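Local coordinates for protein D-alanyl-D-alanine carboxypeptidase (PDB 1XP4) that probably removes the C-terminal D-alanine from peptidoglycan precursor peptides, as a serine-type D-Ala-D-Ala carboxypeptidase of the S11 peptidase family, at residues P36-S41 with D163-L168; I136-V141 with K167-D172; D172-A177 with I247-N252. One frame throughout, in Å; residues are numbered along the deposited sequence.

Contact 1. Residues P36-S41 with D163-L168; sequences PVEIAS and DEENKL. With SO4 (sulfate ion), chain E.
Val37 and Leu168 face each other through their backbones and share two hydrogen bonds. Leu168 N donates to Val37 O at 2.9 Å. Val37 N donates to Leu168 O at 3.2 Å. Two CH···O contacts continue the backbone approach: Lys167 CA lies near Val37 O, and Glu38 CA points at Asn166 O, 3.4 Å away and nearly in line with its hydrogen (171°).

The pair makes a short, weakly bonded antiparallel two-stranded sheet beside the active site of this penicillin-binding fold. Residues 39-41 lead from it to Ser41, the predicted acyl-ester serine of an SxxK pattern. Ser41 OG is hydrogen-bonded to Ser104 and Lys44. A sulfate oxygen, O4, lies 3.5 Å from Ser41 OG, at best a weak bond; the ion probably comes from the crystallisation liquor.

Apolar packing comes from Ile39 and Leu168. Ile39 places CG1 between its backbone N and carbonyl carbon (chi1 56°), and CD1 at the end of that branch meets Leu168 CD1. Val173 of helix 170-183 touches both side chains.

The charged side chains touch by carboxylate oxygens against methylenes. Glu38 and Lys167 run side by side, with Glu38 OE2 against Lys167 CD. Lys167 NZ stays 4.2 Å from Glu38 OE2, too far for a salt bridge. Glu165 crosses Glu38 at about a right angle, its OE1 meeting Glu38 CG, and its carboxylate is held by Asn148.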
# COMPACT_ATOMS: atom_id res chain seq x y z
N PRO A 36 11.64 -7.25 11.69
CA PRO A 36 12.02 -6.03 10.96
C PRO A 36 13.33 -6.25 10.22
O PRO A 36 14.24 -6.88 10.74
CB PRO A 36 12.16 -5.00 12.08
CG PRO A 36 11.16 -5.47 13.10
CD PRO A 36 11.39 -6.96 13.11
N VAL A 37 13.41 -5.76 8.99
CA VAL A 37 14.62 -5.92 8.18
C VAL A 37 14.75 -4.71 7.26
O VAL A 37 13.79 -3.95 7.10
CB VAL A 37 14.56 -7.20 7.31
CG1 VAL A 37 14.52 -8.44 8.20
CG2 VAL A 37 13.34 -7.17 6.40
N GLU A 38 15.93 -4.54 6.67
CA GLU A 38 16.19 -3.44 5.74
C GLU A 38 15.20 -3.51 4.57
O GLU A 38 14.92 -4.60 4.05
CB GLU A 38 17.62 -3.54 5.20
CG GLU A 38 18.74 -3.29 6.20
CD GLU A 38 18.89 -4.37 7.26
OE1 GLU A 38 18.63 -5.55 6.95
OE2 GLU A 38 19.28 -4.05 8.40
N ILE A 39 14.68 -2.36 4.15
CA ILE A 39 13.71 -2.34 3.05
C ILE A 39 14.13 -1.41 1.91
O ILE A 39 13.39 -1.21 0.95
CB ILE A 39 12.33 -1.90 3.54
CG1 ILE A 39 12.43 -0.54 4.24
CG2 ILE A 39 11.76 -2.96 4.49
CD1 ILE A 39 11.10 0.05 4.62
N ALA A 40 15.33 -0.85 2.03
CA ALA A 40 15.88 0.05 1.04
C ALA A 40 14.82 1.04 0.58
O ALA A 40 14.00 1.49 1.38
CB ALA A 40 16.43 -0.73 -0.14
N SER A 41 14.84 1.36 -0.72
CA SER A 41 13.92 2.33 -1.33
C SER A 41 12.43 2.11 -1.13
O SER A 41 11.64 2.96 -1.53
CB SER A 41 14.19 2.44 -2.84
OG SER A 41 15.30 3.27 -3.12
N ASP A 163 26.21 3.47 9.59
CA ASP A 163 25.82 2.47 8.60
C ASP A 163 24.39 1.97 8.83
O ASP A 163 24.02 0.90 8.33
CB ASP A 163 26.80 1.29 8.58
CG ASP A 163 27.05 0.71 9.95
OD1 ASP A 163 26.14 0.73 10.80
OD2 ASP A 163 28.17 0.21 10.17
N GLU A 164 23.60 2.75 9.56
CA GLU A 164 22.21 2.39 9.84
C GLU A 164 21.36 2.41 8.59
O GLU A 164 21.65 3.15 7.65
CB GLU A 164 21.57 3.38 10.83
CG GLU A 164 21.86 3.14 12.28
CD GLU A 164 20.63 3.37 13.13
OE1 GLU A 164 19.67 2.59 12.97
OE2 GLU A 164 20.60 4.32 13.94
N GLU A 165 20.32 1.60 8.59
CA GLU A 165 19.39 1.54 7.46
C GLU A 165 17.97 1.47 8.03
O GLU A 165 17.77 0.97 9.13
CB GLU A 165 19.67 0.31 6.60
CG GLU A 165 20.88 0.44 5.72
CD GLU A 165 20.83 -0.48 4.52
OE1 GLU A 165 19.73 -0.62 3.93
OE2 GLU A 165 21.89 -1.06 4.16
N ASN A 166 16.99 1.98 7.29
CA ASN A 166 15.62 1.92 7.79
C ASN A 166 15.23 0.46 7.87
O ASN A 166 15.69 -0.35 7.07
CB ASN A 166 14.65 2.64 6.85
CG ASN A 166 14.96 4.11 6.69
OD1 ASN A 166 15.56 4.73 7.57
ND2 ASN A 166 14.54 4.68 5.57
N LYS A 167 14.38 0.11 8.84
CA LYS A 167 13.94 -1.27 8.99
C LYS A 167 12.44 -1.41 9.24
O LYS A 167 11.88 -0.73 10.11
CB LYS A 167 14.70 -1.94 10.14
CG LYS A 167 16.20 -1.89 10.00
CD LYS A 167 16.80 -3.29 9.99
CE LYS A 167 16.59 -4.00 11.31
NZ LYS A 167 17.70 -3.78 12.27
N LEU A 168 11.80 -2.28 8.48
CA LEU A 168 10.37 -2.56 8.62
C LEU A 168 10.15 -4.02 8.29
O LEU A 168 10.89 -4.60 7.49
CB LEU A 168 9.53 -1.71 7.66
CG LEU A 168 9.05 -0.35 8.15
CD1 LEU A 168 10.03 0.74 7.79
CD2 LEU A 168 7.71 -0.05 7.51
S SO4 E . 15.95 0.62 -6.67
O1 SO4 E . 16.56 1.05 -7.95
O2 SO4 E . 14.55 1.08 -6.61
O3 SO4 E . 15.99 -0.85 -6.56
O4 SO4 E . 16.71 1.23 -5.56

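Contact 2. Residues I136-V141 with K167-D172; sequences IQDATV and KLSAYD
A capping box at the start of helix 170-183 meets the loop that follows helix 120-133. The loop brings Asp138 and Ile136 against Asp172, in the first turn of the helix. Two like-charged carboxylates lie close together here. Asp138 OD1 is modelled 2.5 Å from Asp172 OD2, but the exact separation is doubtful at this resolution. The two carboxylates approach from opposite directions with their planes 72° apart. Asp138 carries CG between its backbone N and carbonyl carbon (chi1 68°), which turns the carboxylate toward the helix start.

Asp172 is also gripped from its own side. Ser169 N donates to Asp172 OD2 at 3.2 Å, on the anti side of the carboxylate. In return Asp172 N donates to Ser169 OG at 2.9 Å. The two bonds help to fix the rotation of the Asp172 side chain. Ile136 lies across Asp172: its CG2 is against Asp172 OD1, and its CD1 reaches the Asp172 backbone O. The same CD1 also touches Ile175 and Val176 of the helix.

Further along, the loop pairs with the strand that precedes the helix. Thr140 N donates to Lys167 O at 3.0 Å, and Lys167 N donates to Thr140 O at 2.8 Å. This is a single antiparallel bridge. Ala139 CB sits loosely against Leu168 CG, and Leu131 of helix 120-133 touches the same alanine. Reciprocal bonds between Ser169 and Asp172, the N-cap residue and the third residue after it, are characteristic of a helix-starting capping box.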
# COMPACT_ATOMS: atom_id res chain seq x y z
N ILE A 136 2.30 0.50 13.87
CA ILE A 136 3.59 -0.11 13.63
C ILE A 136 4.54 0.48 14.66
O ILE A 136 4.85 1.66 14.61
CB ILE A 136 4.11 0.21 12.21
CG1 ILE A 136 3.13 -0.33 11.17
CG2 ILE A 136 5.51 -0.37 12.02
CD1 ILE A 136 3.44 0.07 9.77
N GLN A 137 4.98 -0.34 15.61
CA GLN A 137 5.86 0.15 16.65
C GLN A 137 7.20 -0.56 16.72
O GLN A 137 7.90 -0.49 17.72
CB GLN A 137 5.15 0.05 18.01
CG GLN A 137 4.35 -1.23 18.20
CD GLN A 137 3.43 -1.19 19.41
OE1 GLN A 137 2.56 -0.32 19.51
NE2 GLN A 137 3.63 -2.11 20.35
N ASP A 138 7.57 -1.23 15.63
CA ASP A 138 8.84 -1.93 15.61
C ASP A 138 9.74 -1.41 14.49
O ASP A 138 10.79 -1.98 14.21
CB ASP A 138 8.59 -3.43 15.44
CG ASP A 138 8.02 -3.79 14.08
OD1 ASP A 138 7.36 -2.93 13.46
OD2 ASP A 138 8.22 -4.95 13.65
N ALA A 139 9.34 -0.30 13.88
CA ALA A 139 10.12 0.28 12.80
C ALA A 139 11.34 1.09 13.25
O ALA A 139 11.41 1.56 14.39
CB ALA A 139 9.23 1.15 11.94
N THR A 140 12.29 1.23 12.33
CA THR A 140 13.51 1.99 12.56
C THR A 140 13.68 2.90 11.36
O THR A 140 14.03 2.44 10.27
CB THR A 140 14.74 1.09 12.63
OG1 THR A 140 14.64 0.24 13.77
CG2 THR A 140 16.01 1.94 12.72
N VAL A 141 13.42 4.19 11.54
CA VAL A 141 13.54 5.14 10.45
C VAL A 141 14.54 6.24 10.76
O VAL A 141 14.39 6.99 11.73
CB VAL A 141 12.18 5.81 10.12
CG1 VAL A 141 12.31 6.71 8.89
CG2 VAL A 141 11.11 4.74 9.89
N LYS A 167 14.38 0.11 8.84
CA LYS A 167 13.94 -1.27 8.99
C LYS A 167 12.44 -1.41 9.24
O LYS A 167 11.88 -0.73 10.11
CB LYS A 167 14.70 -1.94 10.14
CG LYS A 167 16.20 -1.89 10.00
CD LYS A 167 16.80 -3.29 9.99
CE LYS A 167 16.59 -4.00 11.31
NZ LYS A 167 17.70 -3.78 12.27
N LEU A 168 11.80 -2.28 8.48
CA LEU A 168 10.37 -2.56 8.62
C LEU A 168 10.15 -4.02 8.29
O LEU A 168 10.89 -4.60 7.49
CB LEU A 168 9.53 -1.71 7.66
CG LEU A 168 9.05 -0.35 8.15
CD1 LEU A 168 10.03 0.74 7.79
CD2 LEU A 168 7.71 -0.05 7.51
N SER A 169 9.14 -4.63 8.90
CA SER A 169 8.84 -6.03 8.61
C SER A 169 7.96 -6.06 7.35
O SER A 169 7.37 -5.04 6.99
CB SER A 169 8.13 -6.69 9.79
OG SER A 169 6.80 -6.23 9.93
N ALA A 170 7.89 -7.21 6.68
CA ALA A 170 7.06 -7.30 5.49
C ALA A 170 5.62 -6.97 5.90
O ALA A 170 4.88 -6.33 5.15
CB ALA A 170 7.14 -8.70 4.89
N TYR A 171 5.25 -7.42 7.10
CA TYR A 171 3.93 -7.16 7.66
C TYR A 171 3.73 -5.65 7.73
O TYR A 171 2.73 -5.11 7.25
CB TYR A 171 3.85 -7.75 9.08
CG TYR A 171 2.53 -7.58 9.79
CD1 TYR A 171 1.51 -8.51 9.63
CD2 TYR A 171 2.32 -6.51 10.67
CE1 TYR A 171 0.31 -8.39 10.33
CE2 TYR A 171 1.13 -6.39 11.38
CZ TYR A 171 0.13 -7.33 11.20
OH TYR A 171 -1.05 -7.24 11.91
N ASP A 172 4.70 -4.97 8.34
CA ASP A 172 4.67 -3.52 8.46
C ASP A 172 4.53 -2.87 7.09
O ASP A 172 3.71 -1.97 6.90
CB ASP A 172 5.93 -3.01 9.14
CG ASP A 172 6.00 -3.37 10.61
OD1 ASP A 172 4.93 -3.38 11.26
OD2 ASP A 172 7.11 -3.63 11.12

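Contact 3. Residues D172-A177 with I247-N252; sequences DVAIVA and ITVVLN
Val173 and Val249 form the centre of a buried helix-on-sheet contact. Val249 sits in the hollow between Val173 and Ala174. Its CG1 rests on Val173 CG1 at 3.8 Å, and its CG2 lies 4.1 Å from Ala174 N. The Val173 branch gets there by standing opposite its own backbone N (chi1 -179°), and the two valines meet obliquely. Ala174 has only CB here, and the valine reaches its backbone N.

One turn on from Val173, Ala177 offers a second shallow spot. Ile247 fits into it: its CG2 touches Ala177 CB at 3.7 Å, and its CD1 lies near Ala177 C. At the other end Leu251 CD2 approaches Val173 CG2 more loosely, at 4.2 Å. Ile247, Val249 and Leu251 are every second residue of the strand, so all three point to the helix. Val236 of the adjacent strand 234-241 also touches Val173, Ala177 and Val249.

The axes of segments 172-177 and 247-251 are 8.5 Å apart at closest and run roughly antiparallel, at 142°. On the reverse face of the strand, Thr248 and Val250 pack against helix 262-277. A central antiparallel sheet with helices on both faces is typical of the penicillin-binding and beta-lactamase fold.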
# COMPACT_ATOMS: atom_id res chain seq x y z
N ASP A 172 4.70 -4.97 8.34
CA ASP A 172 4.67 -3.52 8.46
C ASP A 172 4.53 -2.87 7.09
O ASP A 172 3.71 -1.97 6.90
CB ASP A 172 5.93 -3.01 9.14
CG ASP A 172 6.00 -3.37 10.61
OD1 ASP A 172 4.93 -3.38 11.26
OD2 ASP A 172 7.11 -3.63 11.12
N VAL A 173 5.34 -3.33 6.13
CA VAL A 173 5.29 -2.78 4.78
C VAL A 173 3.91 -2.93 4.18
O VAL A 173 3.39 -2.00 3.56
CB VAL A 173 6.32 -3.45 3.87
CG1 VAL A 173 6.26 -2.85 2.49
CG2 VAL A 173 7.72 -3.26 4.44
N ALA A 174 3.31 -4.11 4.35
CA ALA A 174 1.97 -4.37 3.83
C ALA A 174 1.02 -3.29 4.34
O ALA A 174 0.26 -2.71 3.57
CB ALA A 174 1.50 -5.74 4.30
N ILE A 175 1.07 -3.03 5.64
CA ILE A 175 0.22 -2.02 6.24
C ILE A 175 0.45 -0.68 5.52
O ILE A 175 -0.50 -0.05 5.04
CB ILE A 175 0.52 -1.90 7.76
CG1 ILE A 175 -0.01 -3.16 8.47
CG2 ILE A 175 -0.10 -0.62 8.33
CD1 ILE A 175 0.29 -3.27 9.98
N VAL A 176 1.70 -0.26 5.41
CA VAL A 176 2.05 0.98 4.73
C VAL A 176 1.46 1.02 3.31
O VAL A 176 0.74 1.95 2.94
CB VAL A 176 3.58 1.14 4.64
CG1 VAL A 176 3.93 2.33 3.73
CG2 VAL A 176 4.16 1.32 6.04
N ALA A 177 1.78 0.01 2.52
CA ALA A 177 1.27 -0.05 1.16
C ALA A 177 -0.26 0.03 1.17
O ALA A 177 -0.85 0.79 0.40
CB ALA A 177 1.73 -1.34 0.49
N ILE A 247 -1.74 -7.03 -2.53
CA ILE A 247 -0.55 -6.26 -2.22
C ILE A 247 0.50 -7.30 -1.89
O ILE A 247 0.28 -8.19 -1.07
CB ILE A 247 -0.74 -5.33 -1.03
CG1 ILE A 247 -1.79 -4.27 -1.37
CG2 ILE A 247 0.60 -4.66 -0.70
CD1 ILE A 247 -1.89 -3.16 -0.34
N THR A 248 1.64 -7.17 -2.55
CA THR A 248 2.75 -8.10 -2.41
C THR A 248 4.01 -7.45 -1.85
O THR A 248 4.42 -6.37 -2.28
CB THR A 248 3.06 -8.73 -3.80
OG1 THR A 248 2.24 -9.89 -3.97
CG2 THR A 248 4.53 -9.10 -3.94
N VAL A 249 4.62 -8.13 -0.88
CA VAL A 249 5.88 -7.65 -0.38
C VAL A 249 6.90 -8.78 -0.37
O VAL A 249 6.79 -9.75 0.32
CB VAL A 249 5.60 -7.16 1.03
CG1 VAL A 249 6.85 -6.54 1.61
CG2 VAL A 249 4.48 -6.13 1.02
N VAL A 250 7.89 -8.68 -1.27
CA VAL A 250 8.97 -9.65 -1.32
C VAL A 250 10.29 -8.92 -0.92
O VAL A 250 10.81 -8.14 -1.69
CB VAL A 250 9.07 -10.14 -2.79
CG1 VAL A 250 10.47 -10.69 -3.11
CG2 VAL A 250 8.05 -11.20 -3.14
N LEU A 251 10.84 -9.17 0.30
CA LEU A 251 12.11 -8.45 0.63
C LEU A 251 13.24 -9.28 1.20
O LEU A 251 13.73 -9.02 2.28
CB LEU A 251 11.92 -7.33 1.65
CG LEU A 251 10.53 -7.13 2.21
CD1 LEU A 251 10.50 -7.25 3.72
CD2 LEU A 251 10.05 -5.73 1.91
N ASN A 252 13.57 -10.34 0.47
CA ASN A 252 14.96 -10.46 0.16
C ASN A 252 15.15 -11.60 -0.81
O ASN A 252 15.37 -12.75 -0.43
CB ASN A 252 15.69 -10.78 1.44
CG ASN A 252 17.12 -10.40 1.22
OD1 ASN A 252 17.83 -10.00 2.16
ND2 ASN A 252 17.53 -10.42 -0.04

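From the N terminus, residues 36-41 come first, and contact 1 joins them to 163-168 across 121 residues, nearly half of them helical. Contact 2 opens late in that span, at 136-141, after helix 120-133, and closes a 25-residue loop without helix or strand. It ends on the same stretch as contact 1, sharing Lys167 and Leu168, and runs on into the helix. Contact 3 opens where contact 2 ends, at Asp172, and carries helix 170-183 onto the central sheet at 247-252. The three touch one another: Pro36 meets Asp138, Leu168 packs on Val173, and Ala170 lies on Val249. Together they tie the approach to Ser41, the helical region and the five-stranded sheet.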